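Local coordinates for putative metal-dependent phosphoesterase (Bifidobacterium adolescentis, PDB 3O0F), which acts as a metal-dependent phosphoesterase of the PHP family, binding AMP beside a cluster of iron and zinc ions, at residues K193-P207 with G226-P238. Sequence-based numbering, arbitrary orientation.
Sequences KGAGGVVVAAHAGDP and GLDGLEVWHRGNP. With FE (Fe (III) ion), chain D.
In the beta-alpha-beta unit of strand 198-201, helix 216-225 and strand 229-233, Val200 pairs with Gly229 and Ala201 with Leu230 in parallel register, through Ala201 N to Gly229 O, Glu231 N to Ala201 O and a weak bond from Gly229 N to Val199 O. Just before strand 229-233, Asp228 also bonds Val199 O through its N. Its OD2 accepts Lys193 NZ (2.8 Å) on the syn lone pair and, from the anti side but 30° out of the carboxylate plane, Val199 N (2.9 Å), while OD1 forms a salt bridge with Arg287. Lys193 reaches this carboxylate because its chain bends at chi2 and chi3, and NZ also bonds Gly197 O, in the carbonyl plane. A leucine in its place would probably cost Asp228 the lysine's charge and leave Gly197 O without this donor. At the C-terminal end Glu231, extended with CG anti to the backbone N (chi1 176°), offers the anti lone pair of OE1 to His203 N (2.7 Å); OE2 is hydrogen-bonded to His18, itself an iron ligand. His203 CB sits over the centre of the His234 ring (3.6 Å to the centroid), whose NE2 bonds Asp261. Asn237 OD1 receives Gly205 N (2.8 Å). His203 NE2 binds iron at 2.3 Å, alongside Glu75 and His86. Such an iron ligand with its second shell at the C-terminal ends of neighbouring parallel strands fits the PHP-domain metal site.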
ATOM      1  N   LYS A 193       9.457   0.488  13.504  1.00 10.13           N
ATOM      2  CA  LYS A 193       9.756   1.121  14.775  1.00 14.25           C
ATOM      3  C   LYS A 193      11.253   1.420  14.898  1.00 13.33           C
ATOM      4  O   LYS A 193      11.633   2.480  15.390  1.00 13.29           O
ATOM      5  CB  LYS A 193       9.307   0.236  15.952  1.00 13.07           C
ATOM      6  CG  LYS A 193       7.831  -0.039  16.056  1.00 13.33           C
ATOM      7  CD  LYS A 193       6.871   1.099  15.652  1.00 19.15           C
ATOM      8  CE  LYS A 193       6.764   2.108  16.732  1.00 22.33           C
ATOM      9  NZ  LYS A 193       5.938   3.351  16.414  1.00 27.04           N
ATOM     10  N   GLY A 194      12.098   0.517  14.423  1.00 13.58           N
ATOM     11  CA  GLY A 194      13.540   0.790  14.413  1.00 13.54           C
ATOM     12  C   GLY A 194      13.904   2.064  13.680  1.00  9.46           C
ATOM     13  O   GLY A 194      14.805   2.818  14.108  1.00 11.90           O
ATOM     14  N   ALA A 195      13.219   2.292  12.559  1.00 10.74           N
ATOM     15  CA  ALA A 195      13.493   3.415  11.651  1.00 10.92           C
ATOM     16  C   ALA A 195      12.732   4.665  12.136  1.00 13.66           C
ATOM     17  O   ALA A 195      12.764   5.695  11.495  1.00 13.06           O
ATOM     18  CB  ALA A 195      13.103   3.056  10.205  1.00 10.54           C
ATOM     19  N   GLY A 196      12.090   4.561  13.300  1.00 11.75           N
ATOM     20  CA  GLY A 196      11.453   5.707  13.943  1.00 15.92           C
ATOM     21  C   GLY A 196      10.055   5.994  13.447  1.00 10.65           C
ATOM     22  O   GLY A 196       9.506   7.076  13.727  1.00 17.27           O
ATOM     23  N   GLY A 197       9.472   5.038  12.720  1.00 12.22           N
ATOM     24  CA  GLY A 197       8.190   5.264  12.061  1.00  9.07           C
ATOM     25  C   GLY A 197       6.952   4.818  12.823  1.00  9.56           C
ATOM     26  O   GLY A 197       7.006   4.305  13.944  1.00 12.36           O
ATOM     27  N   VAL A 198       5.827   4.925  12.129  1.00  9.98           N
ATOM     28  CA  VAL A 198       4.515   4.616  12.647  1.00 10.92           C
ATOM     29  C   VAL A 198       3.982   3.546  11.724  1.00  7.59           C
ATOM     30  O   VAL A 198       3.989   3.679  10.490  1.00 11.11           O
ATOM     31  CB  VAL A 198       3.606   5.882  12.666  1.00 12.23           C
ATOM     32  CG1 VAL A 198       2.140   5.577  13.151  1.00 10.45           C
ATOM     33  CG2 VAL A 198       4.269   6.955  13.516  1.00 12.08           C
ATOM     34  N   VAL A 199       3.477   2.485  12.322  1.00  7.81           N
ATOM     35  CA  VAL A 199       3.035   1.319  11.561  1.00  9.57           C
ATOM     36  C   VAL A 199       1.553   0.999  11.807  1.00 11.34           C
ATOM     37  O   VAL A 199       1.069   0.935  12.948  1.00 12.00           O
ATOM     38  CB  VAL A 199       3.995   0.071  11.784  1.00 11.97           C
ATOM     39  CG1 VAL A 199       4.053  -0.321  13.223  1.00 17.14           C
ATOM     40  CG2 VAL A 199       3.545  -1.091  10.902  1.00 15.05           C
ATOM     41  N   VAL A 200       0.829   0.779  10.717  1.00 11.95           N
ATOM     42  CA  VAL A 200      -0.642   0.584  10.749  1.00 12.73           C
ATOM     43  C   VAL A 200      -0.967  -0.670   9.915  1.00 14.07           C
ATOM     44  O   VAL A 200      -0.438  -0.806   8.840  1.00 15.55           O
ATOM     45  CB  VAL A 200      -1.341   1.843  10.153  1.00 13.02           C
ATOM     46  CG1 VAL A 200      -2.872   1.612   9.932  1.00 14.96           C
ATOM     47  CG2 VAL A 200      -1.037   3.109  11.006  1.00 10.28           C
ATOM     48  N   ALA A 201      -1.815  -1.579  10.411  1.00 11.66           N
ATOM     49  CA  ALA A 201      -2.255  -2.740   9.628  1.00 13.01           C
ATOM     50  C   ALA A 201      -3.313  -2.247   8.590  1.00 14.24           C
ATOM     51  O   ALA A 201      -4.310  -1.633   8.955  1.00 14.60           O
ATOM     52  CB  ALA A 201      -2.850  -3.849  10.573  1.00 14.80           C
ATOM     53  N   ALA A 202      -3.025  -2.465   7.306  1.00 12.00           N
ATOM     54  CA  ALA A 202      -3.883  -2.027   6.179  1.00 14.19           C
ATOM     55  C   ALA A 202      -5.052  -3.017   5.930  1.00 17.19           C
ATOM     56  O   ALA A 202      -4.877  -4.218   6.074  1.00 16.18           O
ATOM     57  CB  ALA A 202      -3.055  -1.888   4.892  1.00 11.90           C
ATOM     58  N   HIS A 203      -6.225  -2.468   5.621  1.00 19.23           N
ATOM     59  CA  HIS A 203      -7.495  -3.186   5.293  1.00 17.83           C
ATOM     60  C   HIS A 203      -7.573  -4.594   5.943  1.00 19.65           C
ATOM     61  O   HIS A 203      -7.669  -5.617   5.252  1.00 19.57           O
ATOM     62  CB  HIS A 203      -7.657  -3.254   3.748  1.00 18.86           C
ATOM     63  CG  HIS A 203      -6.403  -3.653   3.020  1.00 19.91           C
ATOM     64  ND1 HIS A 203      -5.861  -4.925   3.107  1.00 26.59           N
ATOM     65  CD2 HIS A 203      -5.578  -2.953   2.199  1.00 23.25           C
ATOM     66  CE1 HIS A 203      -4.753  -4.989   2.381  1.00 23.55           C
ATOM     67  NE2 HIS A 203      -4.556  -3.804   1.827  1.00 23.95           N
ATOM     68  N   ALA A 204      -7.529  -4.651   7.271  1.00 20.94           N
ATOM     69  CA  ALA A 204      -7.281  -5.931   7.927  1.00 21.45           C
ATOM     70  C   ALA A 204      -8.532  -6.800   7.976  1.00 21.42           C
ATOM     71  O   ALA A 204      -8.444  -7.987   8.355  1.00 21.22           O
ATOM     72  CB  ALA A 204      -6.698  -5.740   9.344  1.00 22.09           C
ATOM     73  N   GLY A 205      -9.684  -6.213   7.629  1.00 19.34           N
ATOM     74  CA  GLY A 205     -10.937  -6.952   7.546  1.00 21.00           C
ATOM     75  C   GLY A 205     -11.356  -7.377   6.153  1.00 22.00           C
ATOM     76  O   GLY A 205     -12.519  -7.766   5.950  1.00 24.25           O
ATOM     77  N   ASP A 206     -10.428  -7.327   5.195  1.00 24.10           N
ATOM     78  CA  ASP A 206     -10.759  -7.518   3.780  1.00 29.38           C
ATOM     79  C   ASP A 206     -10.601  -9.008   3.352  1.00 33.33           C
ATOM     80  O   ASP A 206      -9.500  -9.532   3.340  1.00 29.73           O
ATOM     81  CB  ASP A 206      -9.890  -6.566   2.932  1.00 28.92           C
ATOM     82  CG  ASP A 206     -10.212  -6.610   1.452  1.00 27.25           C
ATOM     83  OD1 ASP A 206     -11.097  -7.379   1.014  1.00 27.06           O
ATOM     84  OD2 ASP A 206      -9.562  -5.844   0.712  1.00 32.54           O
ATOM     85  N   PRO A 207     -11.720  -9.678   3.012  1.00 42.06           N
ATOM     86  CA  PRO A 207     -11.688 -11.117   2.710  1.00 47.11           C
ATOM     87  C   PRO A 207     -11.219 -11.484   1.287  1.00 51.99           C
ATOM     88  O   PRO A 207     -10.691 -12.585   1.104  1.00 53.67           O
ATOM     89  CB  PRO A 207     -13.136 -11.555   2.924  1.00 48.02           C
ATOM     90  CG  PRO A 207     -13.969 -10.334   2.608  1.00 46.42           C
ATOM     91  CD  PRO A 207     -13.082  -9.115   2.859  1.00 45.33           C
ATOM     92  N   GLY A 226       4.690  -3.548  18.833  1.00 20.94           N
ATOM     93  CA  GLY A 226       4.695  -2.084  18.585  1.00 22.30           C
ATOM     94  C   GLY A 226       3.722  -1.524  17.524  1.00 19.20           C
ATOM     95  O   GLY A 226       3.865  -0.388  17.117  1.00 17.47           O
ATOM     96  N   LEU A 227       2.718  -2.288  17.079  1.00 18.20           N
ATOM     97  CA  LEU A 227       1.733  -1.784  16.090  1.00 13.15           C
ATOM     98  C   LEU A 227       1.066  -0.520  16.587  1.00 14.84           C
ATOM     99  O   LEU A 227       0.548  -0.471  17.699  1.00 16.04           O
ATOM    100  CB  LEU A 227       0.678  -2.849  15.738  1.00 12.78           C
ATOM    101  CG  LEU A 227      -0.348  -2.454  14.669  1.00 12.70           C
ATOM    102  CD1 LEU A 227       0.296  -2.442  13.252  1.00 13.18           C
ATOM    103  CD2 LEU A 227      -1.551  -3.442  14.703  1.00 14.95           C
ATOM    104  N   ASP A 228       1.062   0.527  15.768  1.00 12.03           N
ATOM    105  CA  ASP A 228       0.481   1.789  16.205  1.00 12.57           C
ATOM    106  C   ASP A 228      -1.015   1.890  15.918  1.00 14.50           C
ATOM    107  O   ASP A 228      -1.728   2.609  16.611  1.00 13.72           O
ATOM    108  CB  ASP A 228       1.190   2.946  15.524  1.00 13.25           C
ATOM    109  CG  ASP A 228       2.630   3.077  15.951  1.00 16.06           C
ATOM    110  OD1 ASP A 228       2.843   3.709  16.997  1.00 25.67           O
ATOM    111  OD2 ASP A 228       3.532   2.581  15.213  1.00 17.52           O
ATOM    112  N   GLY A 229      -1.479   1.252  14.838  1.00 13.14           N
ATOM    113  CA  GLY A 229      -2.846   1.497  14.364  1.00 13.99           C
ATOM    114  C   GLY A 229      -3.434   0.476  13.408  1.00 12.05           C
ATOM    115  O   GLY A 229      -2.760  -0.432  12.945  1.00 13.69           O
ATOM    116  N   LEU A 230      -4.707   0.691  13.117  1.00 13.38           N
ATOM    117  CA  LEU A 230      -5.547  -0.129  12.231  1.00 11.60           C
ATOM    118  C   LEU A 230      -6.273   0.779  11.249  1.00 11.39           C
ATOM    119  O   LEU A 230      -6.855   1.783  11.648  1.00 11.59           O
ATOM    120  CB  LEU A 230      -6.615  -0.830  13.077  1.00 13.30           C
ATOM    121  CG  LEU A 230      -6.100  -1.826  14.131  1.00 15.19           C
ATOM    122  CD1 LEU A 230      -7.266  -2.446  14.905  1.00 13.30           C
ATOM    123  CD2 LEU A 230      -5.247  -2.899  13.468  1.00 16.26           C
ATOM    124  N   GLU A 231      -6.206   0.428   9.965  1.00 11.47           N
ATOM    125  CA  GLU A 231      -6.941   1.088   8.926  1.00 12.19           C
ATOM    126  C   GLU A 231      -8.342   0.513   8.943  1.00 15.24           C
ATOM    127  O   GLU A 231      -8.529  -0.667   8.633  1.00 14.85           O
ATOM    128  CB  GLU A 231      -6.265   0.814   7.571  1.00 10.24           C
ATOM    129  CG  GLU A 231      -7.020   1.380   6.412  1.00 15.21           C
ATOM    130  CD  GLU A 231      -6.271   1.216   5.104  1.00 21.61           C
ATOM    131  OE1 GLU A 231      -5.988   0.055   4.719  1.00 17.44           O
ATOM    132  OE2 GLU A 231      -5.968   2.246   4.453  1.00 16.07           O
ATOM    133  N   VAL A 232      -9.312   1.347   9.328  1.00 13.41           N
ATOM    134  CA  VAL A 232     -10.674   0.941   9.457  1.00 13.36           C
ATOM    135  C   VAL A 232     -11.516   1.424   8.304  1.00 14.18           C
ATOM    136  O   VAL A 232     -12.349   0.654   7.747  1.00 11.85           O
ATOM    137  CB  VAL A 232     -11.306   1.421  10.815  1.00 16.35           C
ATOM    138  CG1 VAL A 232     -12.799   1.071  10.853  1.00 11.58           C
ATOM    139  CG2 VAL A 232     -10.544   0.783  11.999  1.00 17.76           C
ATOM    140  N   TRP A 233     -11.319   2.683   7.932  1.00 13.22           N
ATOM    141  CA  TRP A 233     -12.169   3.294   6.917  1.00 14.83           C
ATOM    142  C   TRP A 233     -11.566   2.985   5.553  1.00 13.10           C
ATOM    143  O   TRP A 233     -10.696   3.710   5.055  1.00 10.36           O
ATOM    144  CB  TRP A 233     -12.320   4.780   7.151  1.00 14.87           C
ATOM    145  CG  TRP A 233     -12.495   5.166   8.607  1.00 12.43           C
ATOM    146  CD1 TRP A 233     -11.701   5.986   9.325  1.00 16.16           C
ATOM    147  CD2 TRP A 233     -13.551   4.753   9.475  1.00 14.57           C
ATOM    148  NE1 TRP A 233     -12.208   6.131  10.607  1.00 17.66           N
ATOM    149  CE2 TRP A 233     -13.335   5.370  10.723  1.00 16.92           C
ATOM    150  CE3 TRP A 233     -14.678   3.930   9.309  1.00 18.88           C
ATOM    151  CZ2 TRP A 233     -14.196   5.176  11.820  1.00 19.29           C
ATOM    152  CZ3 TRP A 233     -15.539   3.736  10.389  1.00 25.34           C
ATOM    153  CH2 TRP A 233     -15.289   4.364  11.630  1.00 23.87           C
ATOM    154  N   HIS A 234     -12.031   1.882   4.963  1.00 12.08           N
ATOM    155  CA  HIS A 234     -11.474   1.353   3.720  1.00 11.98           C
ATOM    156  C   HIS A 234     -12.573   0.539   3.063  1.00 15.17           C
ATOM    157  O   HIS A 234     -13.296  -0.191   3.730  1.00 13.25           O
ATOM    158  CB  HIS A 234     -10.259   0.488   4.002  1.00 14.15           C
ATOM    159  CG  HIS A 234      -9.534  -0.006   2.773  1.00 16.23           C
ATOM    160  ND1 HIS A 234      -9.979  -1.066   2.022  1.00 18.14           N
ATOM    161  CD2 HIS A 234      -8.361   0.381   2.213  1.00 27.03           C
ATOM    162  CE1 HIS A 234      -9.146  -1.281   1.019  1.00 19.52           C
ATOM    163  NE2 HIS A 234      -8.144  -0.430   1.123  1.00 21.43           N
ATOM    164  N   ARG A 235     -12.703   0.669   1.754  1.00 13.14           N
ATOM    165  CA  ARG A 235     -13.796  -0.006   1.033  1.00 13.76           C
ATOM    166  C   ARG A 235     -13.757  -1.537   1.152  1.00 16.78           C
ATOM    167  O   ARG A 235     -14.805  -2.161   1.044  1.00 17.93           O
ATOM    168  CB  ARG A 235     -13.818   0.399  -0.446  1.00 14.74           C
ATOM    169  CG  ARG A 235     -12.644  -0.139  -1.309  1.00 13.93           C
ATOM    170  CD  ARG A 235     -13.038  -0.199  -2.772  1.00 16.60           C
ATOM    171  NE  ARG A 235     -13.499   1.109  -3.271  1.00 13.91           N
ATOM    172  CZ  ARG A 235     -14.230   1.292  -4.374  1.00 21.26           C
ATOM    173  NH1 ARG A 235     -14.608   0.282  -5.142  1.00 22.61           N
ATOM    174  NH2 ARG A 235     -14.567   2.500  -4.718  1.00 16.23           N
ATOM    175  N   GLY A 236     -12.593  -2.120   1.414  1.00 17.83           N
ATOM    176  CA  GLY A 236     -12.451  -3.566   1.666  1.00 22.53           C
ATOM    177  C   GLY A 236     -12.874  -4.108   3.044  1.00 24.79           C
ATOM    178  O   GLY A 236     -12.967  -5.344   3.241  1.00 22.90           O
ATOM    179  N   ASN A 237     -13.114  -3.215   4.009  1.00 21.75           N
ATOM    180  CA  ASN A 237     -13.615  -3.628   5.331  1.00 18.71           C
ATOM    181  C   ASN A 237     -15.152  -3.536   5.429  1.00 18.48           C
ATOM    182  O   ASN A 237     -15.704  -2.441   5.568  1.00 17.84           O
ATOM    183  CB  ASN A 237     -12.993  -2.759   6.454  1.00 17.25           C
ATOM    184  CG  ASN A 237     -11.487  -2.973   6.662  1.00 17.65           C
ATOM    185  OD1 ASN A 237     -10.917  -4.061   6.416  1.00 16.64           O
ATOM    186  ND2 ASN A 237     -10.822  -1.909   7.181  1.00 14.98           N
ATOM    187  N   PRO A 238     -15.860  -4.690   5.467  1.00 19.50           N
ATOM    188  CA  PRO A 238     -17.298  -4.661   5.753  1.00 20.31           C
ATOM    189  C   PRO A 238     -17.667  -4.165   7.159  1.00 20.46           C
ATOM    190  O   PRO A 238     -16.810  -4.128   8.042  1.00 17.14           O
ATOM    191  CB  PRO A 238     -17.756  -6.117   5.591  1.00 22.93           C
ATOM    192  CG  PRO A 238     -16.545  -6.903   5.213  1.00 21.47           C
ATOM    193  CD  PRO A 238     -15.332  -6.064   5.398  1.00 20.06           C
TER
HETATM  194 FE    FE D 303      -2.915  -3.370   0.286  1.00 27.28          FE
HETATM  195  O   HOH W   1      -3.845  -1.619  -0.026  1.00 24.80           O